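Local coordinates for protein pngf-ii (Elizabethkingia meningoseptica, PDB 4R4X) that acts as a peptide:N-glycosidase, probably removing N-linked glycans from glycoproteins by cleaving the bond between sugar and asparagine, at residues Y176-M179 / I180-S183; R258-S261 / Y262-L266; I315-K318 / G319-W322; R336-L339 / S340-I344. All blocks are in the same frame, centred on the assembly; numbering follows the deposited sequence. Where two conformers were deposited one is given.

Overall arrangement
The four contacts follow one another along the chain, and all are local: a helix turn, a helix start, a turn between loop arms and a helix exit. Contact 1 belongs to helix 173-182 in the N-terminal part of the protein; its Tyr176 side chain lies about 14 Å from a bound zinc ion. Contacts 2, 3 and 4 all fall in the PNGase F-like part. Contacts 2 and 4 are neighbours, their centres about 17 Å apart and their nearest atoms about 8 Å apart. Contact 3 is remote, its centre about 44 Å from that of contact 4 and about 46 Å from that of contact 2. Contact 1 stands about 26 Å from contact 4, centre to centre.

Contact 1: residues Y176-M179 / I180-S183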
ATOM      1  N   TYR A 176      -7.643   6.206  18.117  1.00 14.03           N
ATOM      2  CA  TYR A 176      -6.942   7.490  18.145  1.00 14.29           C
ATOM      3  C   TYR A 176      -5.638   7.409  17.306  1.00 14.17           C
ATOM      4  O   TYR A 176      -5.410   8.218  16.394  1.00 13.06           O
ATOM      5  CB  TYR A 176      -6.668   7.861  19.608  1.00 14.37           C
ATOM      6  CG  TYR A 176      -5.848   9.101  19.804  1.00 14.46           C
ATOM      7  CD1 TYR A 176      -6.447  10.362  19.839  1.00 14.62           C
ATOM      8  CD2 TYR A 176      -4.482   9.018  20.011  1.00 14.54           C
ATOM      9  CE1 TYR A 176      -5.696  11.509  20.012  1.00 14.76           C
ATOM     10  CE2 TYR A 176      -3.728  10.155  20.205  1.00 14.99           C
ATOM     11  CZ  TYR A 176      -4.346  11.391  20.204  1.00 14.59           C
ATOM     12  OH  TYR A 176      -3.582  12.491  20.358  1.00 16.06           O
ATOM     13  N   LYS A 177      -4.814   6.406  17.601  1.00 14.16           N
ATOM     14  CA  LYS A 177      -3.525   6.243  16.920  1.00 15.22           C
ATOM     15  C   LYS A 177      -3.722   5.932  15.448  1.00 14.80           C
ATOM     16  O   LYS A 177      -2.980   6.428  14.590  1.00 13.75           O
ATOM     17  CB  LYS A 177      -2.702   5.120  17.565  1.00 16.70           C
ATOM     18  CG  LYS A 177      -2.266   5.392  19.000  1.00 19.02           C
ATOM     19  CD  LYS A 177      -1.223   6.480  19.071  1.00 22.20           C
ATOM     20  CE  LYS A 177      -0.642   6.590  20.471  1.00 24.75           C
ATOM     21  NZ  LYS A 177       0.537   7.469  20.422  1.00 27.36           N
ATOM     22  N   ASP A 178      -4.712   5.090  15.171  1.00 14.41           N
ATOM     23  CA  ASP A 178      -5.037   4.677  13.802  1.00 15.19           C
ATOM     24  C   ASP A 178      -5.415   5.874  12.944  1.00 16.21           C
ATOM     25  O   ASP A 178      -4.986   5.991  11.787  1.00 15.29           O
ATOM     26  CB  ASP A 178      -6.193   3.665  13.819  1.00 15.25           C
ATOM     27  CG  ASP A 178      -6.472   3.062  12.446  1.00 16.16           C
ATOM     28  OD1 ASP A 178      -5.610   2.318  11.913  1.00 15.80           O
ATOM     29  OD2 ASP A 178      -7.580   3.302  11.908  1.00 17.51           O
HETATM   30  N   MSE A 179      -6.205   6.779  13.519  1.00 16.35           N
HETATM   31  CA  MSE A 179      -6.649   7.966  12.781  0.50 16.82           C
HETATM   32  C   MSE A 179      -5.497   8.907  12.530  1.00 16.15           C
HETATM   33  O   MSE A 179      -5.401   9.500  11.442  1.00 14.45           O
HETATM   34  CB  MSE A 179      -7.813   8.648  13.491  0.50 18.26           C
HETATM   35  CG  MSE A 179      -9.028   7.731  13.351  0.50 20.32           C
HETATM   36 SE   MSE A 179     -10.580   8.506  14.269  0.50 25.82          SE
HETATM   37  CE  MSE A 179     -10.949   9.972  13.002  0.50 24.05           C
ATOM     38  N   ILE A 180      -4.593   9.046  13.492  1.00 14.93           N
ATOM     39  CA  ILE A 180      -3.363   9.820  13.258  1.00 14.47           C
ATOM     40  C   ILE A 180      -2.581   9.210  12.079  1.00 14.44           C
ATOM     41  O   ILE A 180      -2.166   9.933  11.141  1.00 13.83           O
ATOM     42  CB  ILE A 180      -2.443   9.860  14.500  1.00 15.11           C
ATOM     43  CG1 ILE A 180      -3.072  10.679  15.630  1.00 15.04           C
ATOM     44  CG2 ILE A 180      -1.071  10.467  14.158  1.00 15.42           C
ATOM     45  CD1 ILE A 180      -2.311  10.589  16.932  1.00 15.92           C
ATOM     46  N   TRP A 181      -2.384   7.889  12.116  1.00 13.85           N
ATOM     47  CA  TRP A 181      -1.662   7.178  11.044  1.00 14.06           C
ATOM     48  C   TRP A 181      -2.286   7.417   9.674  1.00 14.71           C
ATOM     49  O   TRP A 181      -1.590   7.853   8.725  1.00 14.08           O
ATOM     50  CB  TRP A 181      -1.553   5.685  11.350  1.00 14.20           C
ATOM     51  CG  TRP A 181      -1.077   4.847  10.205  1.00 14.21           C
ATOM     52  CD1 TRP A 181       0.087   4.992   9.497  1.00 14.79           C
ATOM     53  CD2 TRP A 181      -1.761   3.738   9.627  1.00 14.04           C
ATOM     54  NE1 TRP A 181       0.183   4.014   8.524  1.00 14.92           N
ATOM     55  CE2 TRP A 181      -0.949   3.240   8.573  1.00 14.21           C
ATOM     56  CE3 TRP A 181      -2.967   3.100   9.905  1.00 14.23           C
ATOM     57  CZ2 TRP A 181      -1.316   2.152   7.806  1.00 14.16           C
ATOM     58  CZ3 TRP A 181      -3.345   2.032   9.146  1.00 14.68           C
ATOM     59  CH2 TRP A 181      -2.521   1.558   8.090  1.00 15.18           C
ATOM     60  N   LYS A 182      -3.597   7.218   9.579  1.00 14.47           N
ATOM     61  CA  LYS A 182      -4.298   7.367   8.302  1.00 15.57           C
ATOM     62  C   LYS A 182      -4.306   8.809   7.782  1.00 15.39           C
ATOM     63  O   LYS A 182      -4.442   9.026   6.583  1.00 15.38           O
ATOM     64  CB  LYS A 182      -5.727   6.816   8.382  1.00 17.09           C
ATOM     65  CG  LYS A 182      -5.752   5.302   8.307  1.00 18.38           C
ATOM     66  CD  LYS A 182      -7.071   4.707   8.727  1.00 20.62           C
ATOM     67  CE  LYS A 182      -7.020   3.181   8.669  1.00 21.91           C
ATOM     68  NZ  LYS A 182      -8.200   2.628   9.386  1.00 21.72           N
ATOM     69  N   SER A 183      -4.134   9.789   8.665  1.00 14.24           N
ATOM     70  CA  SER A 183      -4.091  11.187   8.254  1.00 14.32           C
ATOM     71  C   SER A 183      -2.776  11.557   7.531  1.00 14.36           C
ATOM     72  O   SER A 183      -2.666  12.624   6.912  1.00 13.57           O
ATOM     73  CB  SER A 183      -4.294  12.110   9.474  1.00 14.76           C
ATOM     74  OG  SER A 183      -3.108  12.246  10.240  1.00 13.58           O
TER
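Asp178 and Lys182 join as an i, i+4 salt bridge on the last turns of alpha-helix 173-182. The lysine can be followed outward from its backbone. Its CB and CG pass beside the Asp178 carbonyl, each 3.6 Å from Asp178 O, the acceptor for the backbone N-H of Lys182. CD then reaches the carboxylate, CE comes to 3.3 Å from Asp178 OD2, and NZ ends 2.7 Å from Asp178 OD2, taking the syn lone pair on the side of the other oxygen. Extended beyond CG, the chain is long enough to bring NZ back one turn to the carboxylate. Asp178 meets it by setting CG opposite the backbone N (chi1 -173°), which swings the carboxylate along the helix toward the residues that follow. Its second oxygen, OD1, lies in the plane of the Trp181 indole at the ring edge, 3.4 Å from Trp181 CE3, where C-H groups carry slight positive charge; the carboxylate and ring planes are 54° apart. On the buried flank, Ile180 puts its CD1 obliquely against the Tyr176 ring, 3.6 Å from Tyr176 CE2. Branched and apolar, Ile180 fits between that ring, Ala64 and Pro47, while Tyr176 spans to strands 59-65 and 70-76 and its OH is hydrogen-bonded to Glu49. Further along, Ser183 N bonds to Met179 O with a bent N-H angle of 136°, and Ser183 OG turns back to donate a 2.7 Å hydrogen bond to Ile180 O.

Contact 2: residues R258-S261 / Y262-L266; sequences RAIS and YYTGL
Tyr262 opens helix 262-268 directly after Ser261, the N-cap residue. The ring leads away from the cap to meet Phe296 obliquely, and its hydroxyl bonds to Gln394, so a large aromatic with a polar tip suits this buried place. At Tyr263 the backbone N-H is used: it gives a weak hydrogen bond of 3.0 Å to Ser261 OG. The serine sets that oxygen between its own N and carbonyl carbon (chi1 75°), which brings it within reach of the Tyr263 N-H. Tyr263's ring points elsewhere, with its OH bonded to Gln209. Thr264 turns its hydroxyl to the cap. Its OG1 accepts from Ser261 N at 3.1 Å in an almost straight bond (176°), while its own N donates weakly to Ser261 O. Ile260 CG2 packs 3.7 Å from Thr264 OG1, the two side chains crossing at about a right angle. With Leu266 the regular helix is established, as Leu266 N bonds to Tyr262 O. Ser261 and Thr264 thus form a capping box, typical of helix starts; its strong limb is Ser261 N to Thr264 OG1, while the serine hydroxyl takes the N-H of Tyr263, weakly.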
ATOM      1  N   ARG A 258      -7.173   5.617 -26.439  1.00 20.05           N
ATOM      2  CA  ARG A 258      -7.448   5.391 -27.856  1.00 19.23           C
ATOM      3  C   ARG A 258      -8.919   5.103 -28.071  1.00 20.05           C
ATOM      4  O   ARG A 258      -9.678   4.983 -27.097  1.00 20.40           O
ATOM      5  CB  ARG A 258      -6.528   4.295 -28.391  1.00 19.26           C
ATOM      6  CG  ARG A 258      -5.083   4.761 -28.329  1.00 18.48           C
ATOM      7  CD  ARG A 258      -4.096   3.851 -29.016  1.00 18.39           C
ATOM      8  NE  ARG A 258      -2.734   4.341 -28.781  1.00 18.28           N
ATOM      9  CZ  ARG A 258      -1.650   3.952 -29.450  1.00 17.92           C
ATOM     10  NH1 ARG A 258      -1.710   3.022 -30.384  1.00 18.88           N
ATOM     11  NH2 ARG A 258      -0.481   4.497 -29.167  1.00 19.38           N
ATOM     12  N   ALA A 259      -9.333   5.010 -29.337  1.00 19.96           N
ATOM     13  CA  ALA A 259     -10.760   4.892 -29.681  1.00 21.13           C
ATOM     14  C   ALA A 259     -11.457   3.675 -29.059  1.00 19.62           C
ATOM     15  O   ALA A 259     -12.582   3.791 -28.617  1.00 21.67           O
ATOM     16  CB  ALA A 259     -10.940   4.848 -31.201  1.00 21.21           C
ATOM     17  N   ILE A 260     -10.778   2.529 -29.060  1.00 18.34           N
ATOM     18  CA  ILE A 260     -11.249   1.286 -28.465  1.00 18.06           C
ATOM     19  C   ILE A 260     -10.439   0.982 -27.181  1.00 16.34           C
ATOM     20  O   ILE A 260      -9.264   1.277 -27.121  1.00 15.52           O
ATOM     21  CB  ILE A 260     -11.057   0.093 -29.424  1.00 19.63           C
ATOM     22  CG1 ILE A 260     -11.596   0.395 -30.821  1.00 22.28           C
ATOM     23  CG2 ILE A 260     -11.757  -1.158 -28.891  1.00 20.86           C
ATOM     24  CD1 ILE A 260     -11.187  -0.640 -31.858  1.00 23.53           C
ATOM     25  N   SER A 261     -11.088   0.410 -26.168  1.00 14.80           N
ATOM     26  CA  SER A 261     -10.405  -0.043 -24.964  1.00 14.48           C
ATOM     27  C   SER A 261     -10.951  -1.402 -24.564  1.00 14.30           C
ATOM     28  O   SER A 261     -11.927  -1.893 -25.114  1.00 14.79           O
ATOM     29  CB  SER A 261     -10.646   0.919 -23.789  1.00 14.01           C
ATOM     30  OG  SER A 261     -11.953   0.745 -23.276  1.00 14.34           O
ATOM     31  N   TYR A 262     -10.355  -1.987 -23.539  1.00 14.06           N
ATOM     32  CA  TYR A 262     -10.871  -3.241 -23.037  1.00 14.07           C
ATOM     33  C   TYR A 262     -12.307  -3.086 -22.537  1.00 13.66           C
ATOM     34  O   TYR A 262     -13.073  -4.061 -22.555  1.00 13.36           O
ATOM     35  CB  TYR A 262      -9.955  -3.749 -21.937  1.00 14.30           C
ATOM     36  CG  TYR A 262     -10.004  -5.230 -21.670  1.00 14.00           C
ATOM     37  CD1 TYR A 262      -9.516  -6.145 -22.584  1.00 14.36           C
ATOM     38  CD2 TYR A 262     -10.456  -5.702 -20.464  1.00 14.34           C
ATOM     39  CE1 TYR A 262      -9.522  -7.512 -22.305  1.00 13.82           C
ATOM     40  CE2 TYR A 262     -10.478  -7.051 -20.169  1.00 14.53           C
ATOM     41  CZ  TYR A 262      -9.992  -7.957 -21.086  1.00 14.28           C
ATOM     42  OH  TYR A 262      -9.991  -9.298 -20.773  1.00 14.46           O
ATOM     43  N   TYR A 263     -12.677  -1.873 -22.106  1.00 14.47           N
ATOM     44  CA  TYR A 263     -14.061  -1.562 -21.681  1.00 15.62           C
ATOM     45  C   TYR A 263     -15.084  -1.717 -22.810  1.00 15.52           C
ATOM     46  O   TYR A 263     -16.216  -2.136 -22.578  1.00 15.45           O
ATOM     47  CB  TYR A 263     -14.144  -0.147 -21.079  1.00 16.69           C
ATOM     48  CG  TYR A 263     -15.443   0.204 -20.369  1.00 17.90           C
ATOM     49  CD1 TYR A 263     -15.872  -0.523 -19.266  1.00 19.23           C
ATOM     50  CD2 TYR A 263     -16.213   1.306 -20.768  1.00 19.48           C
ATOM     51  CE1 TYR A 263     -17.041  -0.196 -18.599  1.00 19.82           C
ATOM     52  CE2 TYR A 263     -17.367   1.665 -20.076  1.00 20.18           C
ATOM     53  CZ  TYR A 263     -17.773   0.908 -19.002  1.00 19.81           C
ATOM     54  OH  TYR A 263     -18.920   1.203 -18.304  1.00 19.81           O
ATOM     55  N   THR A 264     -14.681  -1.411 -24.026  1.00 15.97           N
ATOM     56  CA  THR A 264     -15.525  -1.684 -25.198  1.00 16.58           C
ATOM     57  C   THR A 264     -15.847  -3.183 -25.286  1.00 16.69           C
ATOM     58  O   THR A 264     -16.994  -3.564 -25.493  1.00 16.93           O
ATOM     59  CB  THR A 264     -14.831  -1.257 -26.498  1.00 17.07           C
ATOM     60  OG1 THR A 264     -14.103  -0.043 -26.266  1.00 16.96           O
ATOM     61  CG2 THR A 264     -15.869  -1.047 -27.598  1.00 17.56           C
ATOM     62  N   GLY A 265     -14.828  -4.020 -25.097  1.00 16.56           N
ATOM     63  CA  GLY A 265     -15.021  -5.459 -25.026  1.00 16.64           C
ATOM     64  C   GLY A 265     -15.948  -5.879 -23.897  1.00 16.11           C
ATOM     65  O   GLY A 265     -16.851  -6.694 -24.094  1.00 16.42           O
ATOM     66  N   LEU A 266     -15.736  -5.336 -22.708  1.00 15.94           N
ATOM     67  CA  LEU A 266     -16.572  -5.704 -21.570  1.00 15.52           C
ATOM     68  C   LEU A 266     -18.031  -5.276 -21.753  1.00 15.56           C
ATOM     69  O   LEU A 266     -18.943  -6.034 -21.407  1.00 14.79           O
ATOM     70  CB  LEU A 266     -16.020  -5.114 -20.281  1.00 15.37           C
ATOM     71  CG  LEU A 266     -14.657  -5.601 -19.774  1.00 15.19           C
ATOM     72  CD1 LEU A 266     -14.160  -4.646 -18.716  1.00 15.61           C
ATOM     73  CD2 LEU A 266     -14.751  -6.998 -19.179  1.00 15.91           C
TER

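Contact 3: residues I315-K318 / G319-W322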
ATOM      1  N   ILE A 315     -11.352 -28.694   6.957  1.00 20.65           N
ATOM      2  CA  ILE A 315     -10.168 -29.462   6.661  1.00 19.82           C
ATOM      3  C   ILE A 315      -9.280 -29.335   7.879  1.00 20.18           C
ATOM      4  O   ILE A 315      -8.743 -28.270   8.146  1.00 19.22           O
ATOM      5  CB  ILE A 315      -9.479 -28.937   5.389  1.00 21.05           C
ATOM      6  CG1 ILE A 315     -10.433 -29.085   4.210  1.00 22.48           C
ATOM      7  CG2 ILE A 315      -8.193 -29.701   5.094  1.00 20.43           C
ATOM      8  CD1 ILE A 315      -9.859 -28.614   2.906  1.00 23.12           C
ATOM      9  N   GLN A 316      -9.178 -30.415   8.646  1.00 20.11           N
ATOM     10  CA  GLN A 316      -8.373 -30.418   9.850  1.00 20.75           C
ATOM     11  C   GLN A 316      -7.182 -31.307   9.611  1.00 18.98           C
ATOM     12  O   GLN A 316      -7.327 -32.497   9.347  1.00 19.68           O
ATOM     13  CB  GLN A 316      -9.182 -30.949  11.040  1.00 24.22           C
ATOM     14  CG  GLN A 316     -10.511 -30.247  11.286  1.00 27.03           C
ATOM     15  CD  GLN A 316     -11.306 -30.951  12.375  1.00 32.64           C
ATOM     16  OE1 GLN A 316     -12.162 -31.791  12.098  1.00 39.72           O
ATOM     17  NE2 GLN A 316     -10.991 -30.645  13.619  1.00 33.86           N
ATOM     18  N   LEU A 317      -5.995 -30.725   9.678  1.00 16.95           N
ATOM     19  CA  LEU A 317      -4.762 -31.481   9.551  1.00 16.06           C
ATOM     20  C   LEU A 317      -3.913 -31.150  10.762  1.00 15.54           C
ATOM     21  O   LEU A 317      -3.744 -29.973  11.083  1.00 14.96           O
ATOM     22  CB  LEU A 317      -4.022 -31.137   8.249  1.00 15.64           C
ATOM     23  CG  LEU A 317      -4.691 -31.503   6.906  1.00 15.33           C
ATOM     24  CD1 LEU A 317      -3.981 -30.851   5.725  1.00 15.29           C
ATOM     25  CD2 LEU A 317      -4.747 -33.001   6.694  1.00 15.48           C
ATOM     26  N   LYS A 318      -3.377 -32.165  11.435  1.00 15.58           N
ATOM     27  CA  LYS A 318      -2.589 -31.935  12.669  1.00 15.22           C
ATOM     28  C   LYS A 318      -1.467 -30.938  12.426  1.00 16.72           C
ATOM     29  O   LYS A 318      -0.707 -31.085  11.472  1.00 16.54           O
ATOM     30  CB  LYS A 318      -1.969 -33.224  13.217  1.00 14.84           C
ATOM     31  CG  LYS A 318      -1.320 -33.052  14.580  1.00 15.35           C
ATOM     32  CD  LYS A 318      -0.845 -34.369  15.173  1.00 15.78           C
ATOM     33  CE  LYS A 318      -0.199 -34.169  16.536  1.00 15.82           C
ATOM     34  NZ  LYS A 318       0.319 -35.494  17.010  1.00 15.82           N
ATOM     35  N   GLY A 319      -1.377 -29.942  13.303  1.00 17.58           N
ATOM     36  CA  GLY A 319      -0.287 -28.956  13.305  1.00 19.44           C
ATOM     37  C   GLY A 319      -0.438 -27.837  12.290  1.00 20.32           C
ATOM     38  O   GLY A 319       0.483 -27.037  12.113  1.00 21.04           O
ATOM     39  N   LYS A 320      -1.574 -27.791  11.599  1.00 19.55           N
ATOM     40  CA  LYS A 320      -1.790 -26.778  10.557  1.00 18.90           C
ATOM     41  C   LYS A 320      -2.921 -25.858  10.979  1.00 17.63           C
ATOM     42  O   LYS A 320      -4.059 -26.255  10.985  1.00 17.80           O
ATOM     43  CB  LYS A 320      -2.021 -27.417   9.187  1.00 19.50           C
ATOM     44  CG  LYS A 320      -0.689 -27.851   8.583  1.00 20.75           C
ATOM     45  CD  LYS A 320      -0.790 -28.486   7.238  1.00 22.15           C
ATOM     46  CE  LYS A 320       0.608 -28.779   6.716  1.00 22.26           C
ATOM     47  NZ  LYS A 320       1.223 -29.928   7.421  1.00 22.49           N
ATOM     48  N   ASN A 321      -2.574 -24.644  11.382  1.00 17.73           N
ATOM     49  CA  ASN A 321      -3.571 -23.655  11.799  1.00 18.38           C
ATOM     50  C   ASN A 321      -3.682 -22.646  10.672  1.00 16.36           C
ATOM     51  O   ASN A 321      -2.769 -21.873  10.431  1.00 14.79           O
ATOM     52  CB  ASN A 321      -3.169 -22.987  13.104  1.00 22.06           C
ATOM     53  CG  ASN A 321      -3.081 -23.970  14.260  1.00 25.88           C
ATOM     54  OD1 ASN A 321      -4.006 -24.742  14.513  1.00 30.36           O
ATOM     55  ND2 ASN A 321      -1.965 -23.939  14.976  1.00 29.29           N
ATOM     56  N   TRP A 322      -4.792 -22.716   9.948  1.00 14.99           N
ATOM     57  CA  TRP A 322      -4.932 -21.994   8.690  1.00 13.71           C
ATOM     58  C   TRP A 322      -5.115 -20.527   8.959  1.00 13.76           C
ATOM     59  O   TRP A 322      -5.703 -20.126   9.971  1.00 12.07           O
ATOM     60  CB  TRP A 322      -6.132 -22.518   7.874  1.00 13.40           C
ATOM     61  CG  TRP A 322      -6.163 -24.017   7.709  1.00 12.70           C
ATOM     62  CD1 TRP A 322      -7.093 -24.872   8.225  1.00 12.25           C
ATOM     63  CD2 TRP A 322      -5.218 -24.845   6.988  1.00 12.18           C
ATOM     64  NE1 TRP A 322      -6.803 -26.163   7.857  1.00 12.26           N
ATOM     65  CE2 TRP A 322      -5.654 -26.177   7.113  1.00 11.98           C
ATOM     66  CE3 TRP A 322      -4.073 -24.584   6.232  1.00 12.03           C
ATOM     67  CZ2 TRP A 322      -4.981 -27.244   6.526  1.00 12.24           C
ATOM     68  CZ3 TRP A 322      -3.398 -25.648   5.655  1.00 11.95           C
ATOM     69  CH2 TRP A 322      -3.858 -26.957   5.799  1.00 12.33           C
TER
HETATM   70  O   HOH W   1      -6.033 -28.062  10.644  1.00 15.76           O
HETATM   71  O   HOH W   2       1.549 -30.100  10.188  1.00 22.98           O
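Leu317 and Lys320 close a type II beta turn, the backbone of 315-318 running out and that of 319-322 returning at 147° to it, although neither arm is regular strand. The turn lies at the surface, in the loop between strands 297-303 and 326-331. Lys320 N donates to Leu317 O at 3.1 Å. Gly319 occupies the third turn position with positive phi, where a CB would clash with Lys318 O, so glycine suits it well. A water bridges the arms next to this bond, accepting from Leu317 N and donating to Lys320 O.

Farther from the bend, a side chain takes over the pairing. Trp322 turns its indole so that NE1 donates to Ile315 O at 2.9 Å, with an N-H angle of 162° and the oxygen near the ring plane. The ring's rim also carries the apolar contact: Leu317 CD1 lies in plane, 3.8 Å from Trp322 CZ2. Tryptophan suits both contacts, since its rim offers an N-H and hydrocarbon side by side; Arg465 touches both Leu317 and Trp322, and Pro469 also meets the indole. Lys320 O stands over one face of the indole, offset toward its rim.

On the exposed side Lys320 is extended as far as CE and then bends at its last torsion (74°). That bend sends NZ to a second water, which accepts from Lys320 NZ at 2.8 Å and donates to Lys318 O at 2.8 Å.

Contact 4: residues R336-L339 / S340-I344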
ATOM      1  N   ARG A 336       2.295   5.830 -11.991  1.00 14.67           N
ATOM      2  CA  ARG A 336       1.846   7.174 -11.653  1.00 16.48           C
ATOM      3  C   ARG A 336       1.362   7.994 -12.882  1.00 15.91           C
ATOM      4  O   ARG A 336       0.288   8.558 -12.836  1.00 16.30           O
ATOM      5  CB  ARG A 336       2.942   7.926 -10.882  1.00 17.82           C
ATOM      6  CG  ARG A 336       2.505   9.306 -10.385  1.00 20.36           C
ATOM      7  CD  ARG A 336       3.669  10.161  -9.898  1.00 21.89           C
ATOM      8  NE  ARG A 336       4.555  10.469 -11.017  1.00 24.72           N
ATOM      9  CZ  ARG A 336       4.273  11.358 -11.967  1.00 26.80           C
ATOM     10  NH1 ARG A 336       3.159  12.089 -11.930  1.00 27.53           N
ATOM     11  NH2 ARG A 336       5.135  11.528 -12.950  1.00 31.00           N
ATOM     12  N   PRO A 337       2.135   8.016 -13.986  1.00 16.53           N
ATOM     13  CA  PRO A 337       1.698   8.795 -15.160  1.00 16.63           C
ATOM     14  C   PRO A 337       0.358   8.353 -15.758  1.00 17.57           C
ATOM     15  O   PRO A 337      -0.332   9.169 -16.343  1.00 17.00           O
ATOM     16  CB  PRO A 337       2.830   8.593 -16.168  1.00 16.67           C
ATOM     17  CG  PRO A 337       4.021   8.273 -15.316  1.00 16.95           C
ATOM     18  CD  PRO A 337       3.465   7.425 -14.194  1.00 16.09           C
ATOM     19  N   GLN A 338      -0.000   7.082 -15.610  1.00 16.81           N
ATOM     20  CA  GLN A 338      -1.258   6.570 -16.112  1.00 18.57           C
ATOM     21  C   GLN A 338      -2.393   6.815 -15.110  1.00 19.42           C
ATOM     22  O   GLN A 338      -3.547   6.830 -15.502  1.00 23.14           O
ATOM     23  CB  GLN A 338      -1.106   5.072 -16.436  1.00 19.21           C
ATOM     24  CG  GLN A 338      -2.302   4.376 -17.066  1.00 21.02           C
ATOM     25  CD  GLN A 338      -2.612   4.854 -18.478  1.00 21.70           C
ATOM     26  OE1 GLN A 338      -3.778   5.054 -18.842  1.00 25.37           O
ATOM     27  NE2 GLN A 338      -1.578   5.045 -19.273  1.00 20.23           N
ATOM     28  N   LEU A 339      -2.067   7.012 -13.832  1.00 17.93           N
ATOM     29  CA  LEU A 339      -3.093   7.174 -12.771  1.00 17.45           C
ATOM     30  C   LEU A 339      -3.384   8.609 -12.379  1.00 17.11           C
ATOM     31  O   LEU A 339      -4.517   8.935 -12.035  1.00 17.69           O
ATOM     32  CB  LEU A 339      -2.659   6.426 -11.516  1.00 17.65           C
ATOM     33  CG  LEU A 339      -2.514   4.907 -11.622  1.00 17.83           C
ATOM     34  CD1 LEU A 339      -1.676   4.407 -10.449  1.00 18.44           C
ATOM     35  CD2 LEU A 339      -3.872   4.243 -11.640  1.00 19.13           C
ATOM     36  N   SER A 340      -2.363   9.463 -12.409  1.00 17.31           N
ATOM     37  CA  SER A 340      -2.441  10.791 -11.803  1.00 17.67           C
ATOM     38  C   SER A 340      -3.572  11.626 -12.409  1.00 18.34           C
ATOM     39  O   SER A 340      -3.683  11.744 -13.637  1.00 16.84           O
ATOM     40  CB  SER A 340      -1.108  11.536 -11.974  1.00 17.75           C
ATOM     41  OG  SER A 340      -1.118  12.739 -11.238  1.00 17.02           O
ATOM     42  N   GLY A 341      -4.420  12.163 -11.537  1.00 18.65           N
ATOM     43  CA  GLY A 341      -5.415  13.164 -11.916  1.00 20.33           C
ATOM     44  C   GLY A 341      -6.484  12.679 -12.886  1.00 21.89           C
ATOM     45  O   GLY A 341      -7.030  13.477 -13.635  1.00 24.50           O
ATOM     46  N   LYS A 342      -6.754  11.380 -12.903  1.00 22.24           N
ATOM     47  CA  LYS A 342      -7.705  10.800 -13.834  1.00 23.84           C
ATOM     48  C   LYS A 342      -8.840  10.152 -13.091  1.00 22.12           C
ATOM     49  O   LYS A 342      -8.668   9.642 -11.978  1.00 20.68           O
ATOM     50  CB  LYS A 342      -7.067   9.699 -14.665  1.00 26.37           C
ATOM     51  CG  LYS A 342      -6.019  10.158 -15.650  1.00 29.46           C
ATOM     52  CD  LYS A 342      -5.878   9.133 -16.750  1.00 31.33           C
ATOM     53  CE  LYS A 342      -5.099   9.698 -17.920  1.00 34.01           C
ATOM     54  NZ  LYS A 342      -3.659   9.419 -17.767  1.00 35.52           N
ATOM     55  N   GLU A 343      -9.991  10.129 -13.745  1.00 21.36           N
ATOM     56  CA  GLU A 343     -11.054   9.229 -13.341  1.00 22.91           C
ATOM     57  C   GLU A 343     -10.774   7.919 -14.083  1.00 22.43           C
ATOM     58  O   GLU A 343     -10.831   7.854 -15.323  1.00 23.90           O
ATOM     59  CB  GLU A 343     -12.436   9.804 -13.682  1.00 25.13           C
ATOM     60  CG  GLU A 343     -13.573   8.907 -13.212  1.00 28.52           C
ATOM     61  CD  GLU A 343     -14.941   9.580 -13.319  1.00 31.89           C
ATOM     62  OE1 GLU A 343     -15.171  10.339 -14.289  1.00 37.59           O
ATOM     63  OE2 GLU A 343     -15.775   9.335 -12.426  1.00 32.56           O
ATOM     64  N   ILE A 344     -10.426   6.883 -13.337  1.00 19.30           N
ATOM     65  CA  ILE A 344      -9.980   5.620 -13.950  1.00 18.87           C
ATOM     66  C   ILE A 344     -11.035   4.555 -13.798  1.00 17.97           C
ATOM     67  O   ILE A 344     -11.806   4.582 -12.826  1.00 17.27           O
ATOM     68  CB  ILE A 344      -8.671   5.124 -13.313  1.00 19.66           C
ATOM     69  CG1 ILE A 344      -8.881   4.697 -11.849  1.00 19.89           C
ATOM     70  CG2 ILE A 344      -7.614   6.199 -13.430  1.00 20.33           C
ATOM     71  CD1 ILE A 344      -7.637   4.187 -11.134  1.00 21.22           C
TER
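Ser340 N closes the last turn of the short helix 336-339, donating to Arg336 O at 2.8 Å. The same oxygen also accepts from Leu339 N, so two N-H groups grip it. Ser340 then leaves helical geometry and begins the bend of a type II turn from Leu339 to Lys342. Gly341, with positive phi, suits its third position; the closing bond, Lys342 N to Leu339 O, is weak at 3.4 Å.

The tight part is apolar. Ile344 holds CG1 between its backbone N and carbonyl carbon (chi1 68°), which carries CD1 back to 3.8 Å from Leu339 CD2. These branched side chains cross obliquely, and both rest on Ile253, a buried setting that calls for hydrocarbon.

The other side is looser. Lys342 lays its aliphatic chain past the helix's last carbonyls, CD lying 3.5 Å from Gln338 O, and NZ bonds weakly to Gln338 O at 3.4 Å. A flexible cation suits this end, where backbone carbonyls gather; its ion pair with Glu257 is long and weak. Arg336 and Ser340 have firmer polar partners in Ile226, whose O receives Arg336 NH1 and whose N gives to Ser340 OG.

The turn thus leads helix 336-339, which touches Val379 of strand 378-384, into strand 343-350, and that strand lies between strands 216-222 and 248-253 of the large antiparallel sheet.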